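Local coordinates for putative ribose operon repressor (Burkholderia thailandensis, PDB 3EGC), which probably acts as a LacI-family transcriptional repressor, binding regulatory DNA under control of a periplasmic-binding-protein-like sugar-binding domain, at residues A[190-195]-A[218-223]; A[238-243]-A[267-272]. All coordinates share one frame; numbering follows the deposited sequence.

Interaction 1 of 2, residues A[190-195]-A[218-223]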
ATOM      1  N   LEU A 190       6.993  23.815   1.667  1.00 34.15           N
ATOM      2  CA  LEU A 190       7.488  22.915   0.663  1.00 34.00           C
ATOM      3  C   LEU A 190       6.283  22.313  -0.040  1.00 33.81           C
ATOM      4  O   LEU A 190       5.262  22.005   0.619  1.00 33.77           O
ATOM      5  CB  LEU A 190       8.295  21.783   1.333  1.00 33.73           C
ATOM      6  CG  LEU A 190       9.842  21.796   1.460  1.00 35.28           C
ATOM      7  CD1 LEU A 190      10.541  23.132   1.002  1.00 32.52           C
ATOM      8  CD2 LEU A 190      10.338  21.257   2.806  1.00 31.75           C
ATOM      9  N   LEU A 191       6.398  22.158  -1.362  1.00 32.30           N
ATOM     10  CA  LEU A 191       5.593  21.216  -2.063  1.00 31.97           C
ATOM     11  C   LEU A 191       6.385  19.891  -2.078  1.00 32.41           C
ATOM     12  O   LEU A 191       7.583  19.888  -2.457  1.00 32.55           O
ATOM     13  CB  LEU A 191       5.369  21.673  -3.498  1.00 31.40           C
ATOM     14  CG  LEU A 191       4.685  20.746  -4.509  1.00 32.45           C
ATOM     15  CD1 LEU A 191       3.212  20.375  -4.173  1.00 32.54           C
ATOM     16  CD2 LEU A 191       4.793  21.269  -5.975  1.00 32.01           C
ATOM     17  N   THR A 192       5.737  18.793  -1.718  1.00 30.50           N
ATOM     18  CA  THR A 192       6.355  17.487  -1.899  1.00 31.27           C
ATOM     19  C   THR A 192       5.596  16.682  -2.949  1.00 31.27           C
ATOM     20  O   THR A 192       4.365  16.657  -2.926  1.00 31.62           O
ATOM     21  CB  THR A 192       6.408  16.692  -0.587  1.00 31.43           C
ATOM     22  OG1 THR A 192       5.103  16.715   0.007  1.00 31.96           O
ATOM     23  CG2 THR A 192       7.447  17.352   0.421  1.00 29.88           C
ATOM     24  N   SER A 193       6.320  16.035  -3.852  1.00 30.04           N
ATOM     25  CA  SER A 193       5.696  15.432  -4.986  1.00 30.67           C
ATOM     26  C   SER A 193       5.031  14.041  -4.794  1.00 30.21           C
ATOM     27  O   SER A 193       4.416  13.571  -5.689  1.00 30.29           O
ATOM     28  CB  SER A 193       6.670  15.419  -6.162  1.00 31.24           C
ATOM     29  OG  SER A 193       7.737  14.559  -5.915  1.00 31.47           O
ATOM     30  N   SER A 194       5.143  13.419  -3.626  1.00 29.95           N
ATOM     31  CA  SER A 194       4.367  12.214  -3.300  1.00 30.14           C
ATOM     32  C   SER A 194       4.464  11.951  -1.814  1.00 29.99           C
ATOM     33  O   SER A 194       5.260  12.603  -1.120  1.00 29.82           O
ATOM     34  CB  SER A 194       4.886  10.988  -4.069  1.00 29.65           C
ATOM     35  OG  SER A 194       6.199  10.666  -3.656  1.00 30.02           O
ATOM     36  N   HIS A 195       3.663  10.991  -1.328  1.00 29.78           N
ATOM     37  CA  HIS A 195       3.619  10.614   0.094  1.00 29.30           C
ATOM     38  C   HIS A 195       4.955  10.093   0.576  1.00 29.23           C
ATOM     39  O   HIS A 195       5.337  10.340   1.698  1.00 28.73           O
ATOM     40  CB  HIS A 195       2.502   9.613   0.391  1.00 28.03           C
ATOM     41  CG  HIS A 195       2.711   8.249  -0.203  1.00 28.20           C
ATOM     42  ND1 HIS A 195       3.073   7.159   0.560  1.00 28.41           N
ATOM     43  CD2 HIS A 195       2.550   7.785  -1.468  1.00 28.37           C
ATOM     44  CE1 HIS A 195       3.142   6.081  -0.215  1.00 29.52           C
ATOM     45  NE2 HIS A 195       2.838   6.434  -1.456  1.00 26.03           N
ATOM     46  N   ILE A 218       3.776  22.053   4.623  1.00 33.23           N
ATOM     47  CA  ILE A 218       3.909  21.075   3.563  1.00 32.00           C
ATOM     48  C   ILE A 218       2.601  20.785   2.857  1.00 31.79           C
ATOM     49  O   ILE A 218       1.589  20.497   3.507  1.00 31.40           O
ATOM     50  CB  ILE A 218       4.450  19.703   4.101  1.00 32.24           C
ATOM     51  CG1 ILE A 218       5.842  19.880   4.732  1.00 32.78           C
ATOM     52  CG2 ILE A 218       4.446  18.633   2.970  1.00 30.92           C
ATOM     53  CD1 ILE A 218       6.436  18.552   5.379  1.00 31.69           C
ATOM     54  N   VAL A 219       2.605  20.867   1.525  1.00 31.15           N
ATOM     55  CA  VAL A 219       1.485  20.297   0.778  1.00 31.59           C
ATOM     56  C   VAL A 219       2.079  19.145  -0.030  1.00 31.72           C
ATOM     57  O   VAL A 219       3.215  19.243  -0.464  1.00 31.94           O
ATOM     58  CB  VAL A 219       0.767  21.338  -0.134  1.00 31.31           C
ATOM     59  CG1 VAL A 219       0.114  22.367   0.718  1.00 30.45           C
ATOM     60  CG2 VAL A 219       1.809  22.051  -1.161  1.00 31.42           C
ATOM     61  N   SER A 220       1.301  18.088  -0.221  1.00 31.58           N
ATOM     62  CA  SER A 220       1.780  16.863  -0.780  1.00 32.53           C
ATOM     63  C   SER A 220       0.802  16.334  -1.828  1.00 32.85           C
ATOM     64  O   SER A 220      -0.392  16.625  -1.742  1.00 33.34           O
ATOM     65  CB  SER A 220       1.932  15.825   0.331  1.00 32.82           C
ATOM     66  OG  SER A 220       2.449  14.593  -0.158  1.00 33.41           O
ATOM     67  N   PHE A 221       1.305  15.562  -2.802  1.00 32.01           N
ATOM     68  CA  PHE A 221       0.449  14.667  -3.582  1.00 31.95           C
ATOM     69  C   PHE A 221       0.172  13.354  -2.814  1.00 31.59           C
ATOM     70  O   PHE A 221       0.954  12.953  -1.967  1.00 30.40           O
ATOM     71  CB  PHE A 221       1.065  14.292  -4.942  1.00 31.84           C
ATOM     72  CG  PHE A 221       0.881  15.349  -6.025  1.00 32.13           C
ATOM     73  CD1 PHE A 221       0.174  15.040  -7.165  1.00 31.11           C
ATOM     74  CD2 PHE A 221       1.487  16.611  -5.926  1.00 32.16           C
ATOM     75  CE1 PHE A 221       0.023  15.955  -8.189  1.00 33.37           C
ATOM     76  CE2 PHE A 221       1.343  17.555  -6.936  1.00 32.91           C
ATOM     77  CZ  PHE A 221       0.620  17.250  -8.072  1.00 32.85           C
ATOM     78  N   ASP A 222      -0.950  12.700  -3.150  1.00 31.47           N
ATOM     79  CA  ASP A 222      -1.365  11.479  -2.482  1.00 31.60           C
ATOM     80  C   ASP A 222      -2.093  11.754  -1.170  1.00 32.67           C
ATOM     81  O   ASP A 222      -1.573  12.427  -0.259  1.00 33.85           O
ATOM     82  CB  ASP A 222      -0.183  10.554  -2.261  1.00 31.53           C
ATOM     83  CG  ASP A 222       0.506  10.199  -3.545  1.00 31.41           C
ATOM     84  OD1 ASP A 222      -0.228  10.053  -4.587  1.00 33.03           O
ATOM     85  OD2 ASP A 222       1.751  10.135  -3.514  1.00 28.99           O
ATOM     86  N   ASN A 223      -3.276  11.179  -1.049  1.00 32.43           N
ATOM     87  CA  ASN A 223      -4.123  11.424   0.099  1.00 33.08           C
ATOM     88  C   ASN A 223      -4.083  10.227   1.034  1.00 32.85           C
ATOM     89  O   ASN A 223      -4.844   9.277   0.867  1.00 33.23           O
ATOM     90  CB  ASN A 223      -5.578  11.659  -0.381  1.00 32.95           C
ATOM     91  CG  ASN A 223      -6.504  12.013   0.733  1.00 34.91           C
ATOM     92  OD1 ASN A 223      -6.071  12.175   1.885  1.00 36.40           O
ATOM     93  ND2 ASN A 223      -7.785  12.217   0.403  1.00 33.88           N
TER
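Strands 190-192 and 218-221 run parallel, their short axes 4.8 Å apart and 16° off exact alignment, and L190, L191 and T192 pair in turn with I218, V219 and S220. V219 N donates to L190 O, T192 N to V219 O over 2.9 Å, and F221 N to T192 O, the longest of the three at 3.3 Å. L191 and V219 point to one face, where their side chains cross obliquely, L191 CD1 3.7 Å from V219 CG2, and CD1 reaches the edge of the F221 ring. On the face of T192 and S220, the T192 hydroxyl lies between its own backbone N and carbonyl carbon (chi1 50°), which places OG1 3.3 Å from S220 CB; OG1 and S220 OG each also bond T198 OG1. Beyond the strands D222 takes over: its OD2 accepts the backbone N-H of H195 at 3.0 Å through the anti lone pair, and lies in plane at the imidazole edge, 3.2 Å from CD2. Ring and carboxylate planes are turned 72° apart. D222 OD1 turns to Q239, H195 NE2 to N20. S194 is the N-cap residue of helix 195-208, which connects the two strands in a beta-alpha-beta unit of this periplasmic-binding-protein-like fold. That helix covers T192 and I218, helix 109-122 packs on L191, V219 and F221, and strand 236-238 flanks S220 and F221.

Interaction 2 of 2, residues A[238-243]-A[267-272]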
ATOM      1  N   GLU A 238      -5.126  14.820  -3.938  1.00 30.12           N
ATOM      2  CA  GLU A 238      -5.556  13.460  -4.108  1.00 30.25           C
ATOM      3  C   GLU A 238      -5.527  13.066  -5.561  1.00 29.61           C
ATOM      4  O   GLU A 238      -6.033  13.787  -6.409  1.00 29.26           O
ATOM      5  CB  GLU A 238      -6.962  13.252  -3.527  1.00 30.39           C
ATOM      6  CG  GLU A 238      -7.506  11.848  -3.685  1.00 30.86           C
ATOM      7  CD  GLU A 238      -8.898  11.735  -3.160  1.00 34.51           C
ATOM      8  OE1 GLU A 238      -9.859  11.700  -3.985  1.00 34.80           O
ATOM      9  OE2 GLU A 238      -9.034  11.698  -1.908  1.00 36.53           O
ATOM     10  N   GLN A 239      -4.928  11.910  -5.831  1.00 28.85           N
ATOM     11  CA  GLN A 239      -4.925  11.350  -7.178  1.00 29.03           C
ATOM     12  C   GLN A 239      -6.043  10.324  -7.265  1.00 28.71           C
ATOM     13  O   GLN A 239      -6.256   9.617  -6.280  1.00 27.79           O
ATOM     14  CB  GLN A 239      -3.578  10.728  -7.495  1.00 28.38           C
ATOM     15  CG  GLN A 239      -2.494  11.738  -7.612  1.00 29.32           C
ATOM     16  CD  GLN A 239      -1.231  11.146  -8.259  1.00 31.98           C
ATOM     17  OE1 GLN A 239      -1.117  11.100  -9.491  1.00 30.05           O
ATOM     18  NE2 GLN A 239      -0.308  10.656  -7.424  1.00 28.39           N
ATOM     19  N   PRO A 240      -6.730  10.224  -8.435  1.00 28.08           N
ATOM     20  CA  PRO A 240      -7.766   9.200  -8.643  1.00 28.34           C
ATOM     21  C   PRO A 240      -7.148   7.807  -8.968  1.00 27.96           C
ATOM     22  O   PRO A 240      -7.342   7.235 -10.049  1.00 27.42           O
ATOM     23  CB  PRO A 240      -8.546   9.752  -9.851  1.00 27.98           C
ATOM     24  CG  PRO A 240      -7.466  10.432 -10.677  1.00 27.58           C
ATOM     25  CD  PRO A 240      -6.409  10.930  -9.685  1.00 28.11           C
ATOM     26  N   THR A 241      -6.437   7.255  -8.013  1.00 28.40           N
ATOM     27  CA  THR A 241      -5.642   6.023  -8.262  1.00 29.68           C
ATOM     28  C   THR A 241      -6.406   4.864  -8.816  1.00 29.62           C
ATOM     29  O   THR A 241      -5.984   4.254  -9.789  1.00 30.15           O
ATOM     30  CB  THR A 241      -4.957   5.522  -6.975  1.00 29.99           C
ATOM     31  OG1 THR A 241      -5.948   5.379  -5.913  1.00 31.00           O
ATOM     32  CG2 THR A 241      -3.934   6.487  -6.533  1.00 28.11           C
ATOM     33  N   ARG A 242      -7.533   4.553  -8.207  1.00 29.51           N
ATOM     34  CA  ARG A 242      -8.385   3.491  -8.720  1.00 31.14           C
ATOM     35  C   ARG A 242      -8.900   3.712 -10.136  1.00 30.37           C
ATOM     36  O   ARG A 242      -8.882   2.807 -10.951  1.00 30.38           O
ATOM     37  CB  ARG A 242      -9.549   3.214  -7.725  1.00 31.33           C
ATOM     38  CG  ARG A 242      -9.129   2.190  -6.662  1.00 36.00           C
ATOM     39  CD  ARG A 242      -9.983   2.313  -5.349  1.00 43.46           C
ATOM     40  NE  ARG A 242      -9.688   3.561  -4.650  1.00 47.74           N
ATOM     41  CZ  ARG A 242      -9.198   3.660  -3.410  1.00 49.60           C
ATOM     42  NH1 ARG A 242      -8.984   2.572  -2.669  1.00 50.93           N
ATOM     43  NH2 ARG A 242      -8.959   4.879  -2.899  1.00 50.24           N
ATOM     44  N   ARG A 243      -9.377   4.917 -10.411  1.00 30.09           N
ATOM     45  CA  ARG A 243      -9.852   5.312 -11.724  1.00 30.12           C
ATOM     46  C   ARG A 243      -8.742   5.270 -12.758  1.00 29.50           C
ATOM     47  O   ARG A 243      -8.981   4.958 -13.877  1.00 29.66           O
ATOM     48  CB  ARG A 243     -10.488   6.716 -11.662  1.00 31.06           C
ATOM     49  CG  ARG A 243     -11.162   7.192 -12.968  1.00 34.12           C
ATOM     50  CD  ARG A 243     -12.529   6.590 -13.122  1.00 40.48           C
ATOM     51  NE  ARG A 243     -13.087   6.850 -14.448  1.00 44.50           N
ATOM     52  CZ  ARG A 243     -14.042   7.750 -14.710  1.00 45.99           C
ATOM     53  NH1 ARG A 243     -14.568   8.480 -13.721  1.00 44.80           N
ATOM     54  NH2 ARG A 243     -14.470   7.904 -15.960  1.00 44.49           N
ATOM     55  N   LEU A 267      -6.471  12.574 -15.965  1.00 34.44           N
ATOM     56  CA  LEU A 267      -7.548  12.451 -14.973  1.00 34.33           C
ATOM     57  C   LEU A 267      -7.545  13.535 -13.851  1.00 34.67           C
ATOM     58  O   LEU A 267      -6.520  13.921 -13.329  1.00 34.40           O
ATOM     59  CB  LEU A 267      -7.493  11.086 -14.331  1.00 33.38           C
ATOM     60  CG  LEU A 267      -8.429  10.005 -14.852  1.00 34.00           C
ATOM     61  CD1 LEU A 267      -8.891  10.170 -16.347  1.00 31.79           C
ATOM     62  CD2 LEU A 267      -7.977   8.555 -14.505  1.00 30.24           C
ATOM     63  N   GLN A 268      -8.722  14.007 -13.495  1.00 34.49           N
ATOM     64  CA  GLN A 268      -8.883  15.015 -12.480  1.00 35.05           C
ATOM     65  C   GLN A 268      -8.382  14.575 -11.083  1.00 34.99           C
ATOM     66  O   GLN A 268      -8.678  13.463 -10.578  1.00 34.82           O
ATOM     67  CB  GLN A 268     -10.372  15.421 -12.437  1.00 35.54           C
ATOM     68  CG  GLN A 268     -10.973  15.932 -11.077  1.00 36.50           C
ATOM     69  CD  GLN A 268     -12.542  16.022 -11.134  1.00 39.75           C
ATOM     70  OE1 GLN A 268     -13.269  15.052 -10.928  1.00 39.51           O
ATOM     71  NE2 GLN A 268     -13.038  17.181 -11.450  1.00 37.57           N
ATOM     72  N   THR A 269      -7.613  15.449 -10.483  1.00 34.70           N
ATOM     73  CA  THR A 269      -7.160  15.337  -9.145  1.00 35.31           C
ATOM     74  C   THR A 269      -7.975  16.345  -8.303  1.00 36.50           C
ATOM     75  O   THR A 269      -8.569  17.314  -8.813  1.00 37.05           O
ATOM     76  CB  THR A 269      -5.670  15.738  -9.051  1.00 35.37           C
ATOM     77  OG1 THR A 269      -5.507  17.120  -9.353  1.00 34.78           O
ATOM     78  CG2 THR A 269      -4.890  14.976 -10.018  1.00 34.32           C
ATOM     79  N   ARG A 270      -7.983  16.147  -7.009  1.00 36.72           N
ATOM     80  CA  ARG A 270      -8.685  17.068  -6.204  1.00 37.51           C
ATOM     81  C   ARG A 270      -7.857  17.485  -4.990  1.00 37.42           C
ATOM     82  O   ARG A 270      -7.153  16.694  -4.380  1.00 37.17           O
ATOM     83  CB  ARG A 270     -10.069  16.546  -5.830  1.00 37.71           C
ATOM     84  CG  ARG A 270     -10.196  16.069  -4.454  1.00 38.96           C
ATOM     85  CD  ARG A 270     -11.539  15.447  -4.238  1.00 41.14           C
ATOM     86  NE  ARG A 270     -11.940  15.563  -2.863  1.00 43.57           N
ATOM     87  CZ  ARG A 270     -11.810  14.602  -1.960  1.00 44.45           C
ATOM     88  NH1 ARG A 270     -11.287  13.442  -2.289  1.00 45.01           N
ATOM     89  NH2 ARG A 270     -12.210  14.817  -0.726  1.00 46.29           N
ATOM     90  N   PHE A 271      -7.955  18.763  -4.677  1.00 37.07           N
ATOM     91  CA  PHE A 271      -7.205  19.330  -3.558  1.00 37.29           C
ATOM     92  C   PHE A 271      -7.995  19.132  -2.264  1.00 37.61           C
ATOM     93  O   PHE A 271      -9.180  19.468  -2.181  1.00 37.59           O
ATOM     94  CB  PHE A 271      -6.930  20.819  -3.807  1.00 36.22           C
ATOM     95  CG  PHE A 271      -5.944  21.408  -2.854  1.00 36.46           C
ATOM     96  CD1 PHE A 271      -6.244  22.574  -2.173  1.00 36.69           C
ATOM     97  CD2 PHE A 271      -4.723  20.800  -2.631  1.00 34.80           C
ATOM     98  CE1 PHE A 271      -5.338  23.127  -1.266  1.00 36.66           C
ATOM     99  CE2 PHE A 271      -3.810  21.354  -1.781  1.00 36.39           C
ATOM    100  CZ  PHE A 271      -4.117  22.535  -1.079  1.00 36.21           C
ATOM    101  N   VAL A 272      -7.347  18.544  -1.266  1.00 38.04           N
ATOM    102  CA  VAL A 272      -8.026  18.263  -0.001  1.00 39.20           C
ATOM    103  C   VAL A 272      -7.297  18.996   1.099  1.00 40.63           C
ATOM    104  O   VAL A 272      -6.108  18.738   1.341  1.00 40.72           O
ATOM    105  CB  VAL A 272      -8.013  16.745   0.291  1.00 39.06           C
ATOM    106  CG1 VAL A 272      -8.693  16.400   1.640  1.00 38.31           C
ATOM    107  CG2 VAL A 272      -8.640  15.966  -0.909  1.00 38.94           C
TER
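E238 and R270 meet through their charged ends, the carboxylate and guanidinium planes 73° apart. NH1 of R270 faces both carboxylate oxygens of E238: OE1, which lies in plane at the guanidinium edge, forms the salt bridge at 2.8 Å, and OE2 is 2.9 Å from the same nitrogen. OE2 also turns to N223. The glutamate CG stands anti to its backbone N (chi1 179°), and the chain extends from there to the arginine. V272 CG2 lies 3.6 Å from the guanidinium plane, over its centre, so that a methyl group covers one face of the cation. At the backbone, the same two residues form an antiparallel hydrogen-bonded pair: E238 N donates to R270 O, and R270 N to E238 O at 3.1 Å. This bridge joins strand 236-238 to strand 264-272, an antiparallel neighbour in an otherwise largely parallel set of strands. The chain then leaves the sheet through P240, centre of an inverse gamma turn and N-cap residue of helix 241-257. P240 CG lies 3.3 Å from Q268 O and packs against L267 CB, the two side chains meeting at a slant. In the first turn of the helix, R243 CG meets L267 CD2 at 3.8 Å, the two side chains roughly at right angles, while R243 NE pairs with E247.

Overall arrangement
From the N terminus, the chain passes from strand 189-192 through helix 195-208 and returns as strand 217-221, so interaction 1 closes a largely helical loop of 22 residues. Interaction 2 opens afterwards, at 238, and closes a second loop through helix 241-257 when strand 264-272 comes back. The two loops are in series, neither nested nor crossed. Interaction 1 joins 189-192 to 217-221; interaction 2 joins 236-238, the next strand over, to 264-272, which runs antiparallel to it and parallel to 103-107 on its other side. The contact centres are 13 Å apart, yet they touch directly: N223 ND2 lies 2.7 Å from E238 OE2, and D222 OD1 2.9 Å from Q239 NE2, both probable hydrogen bonds.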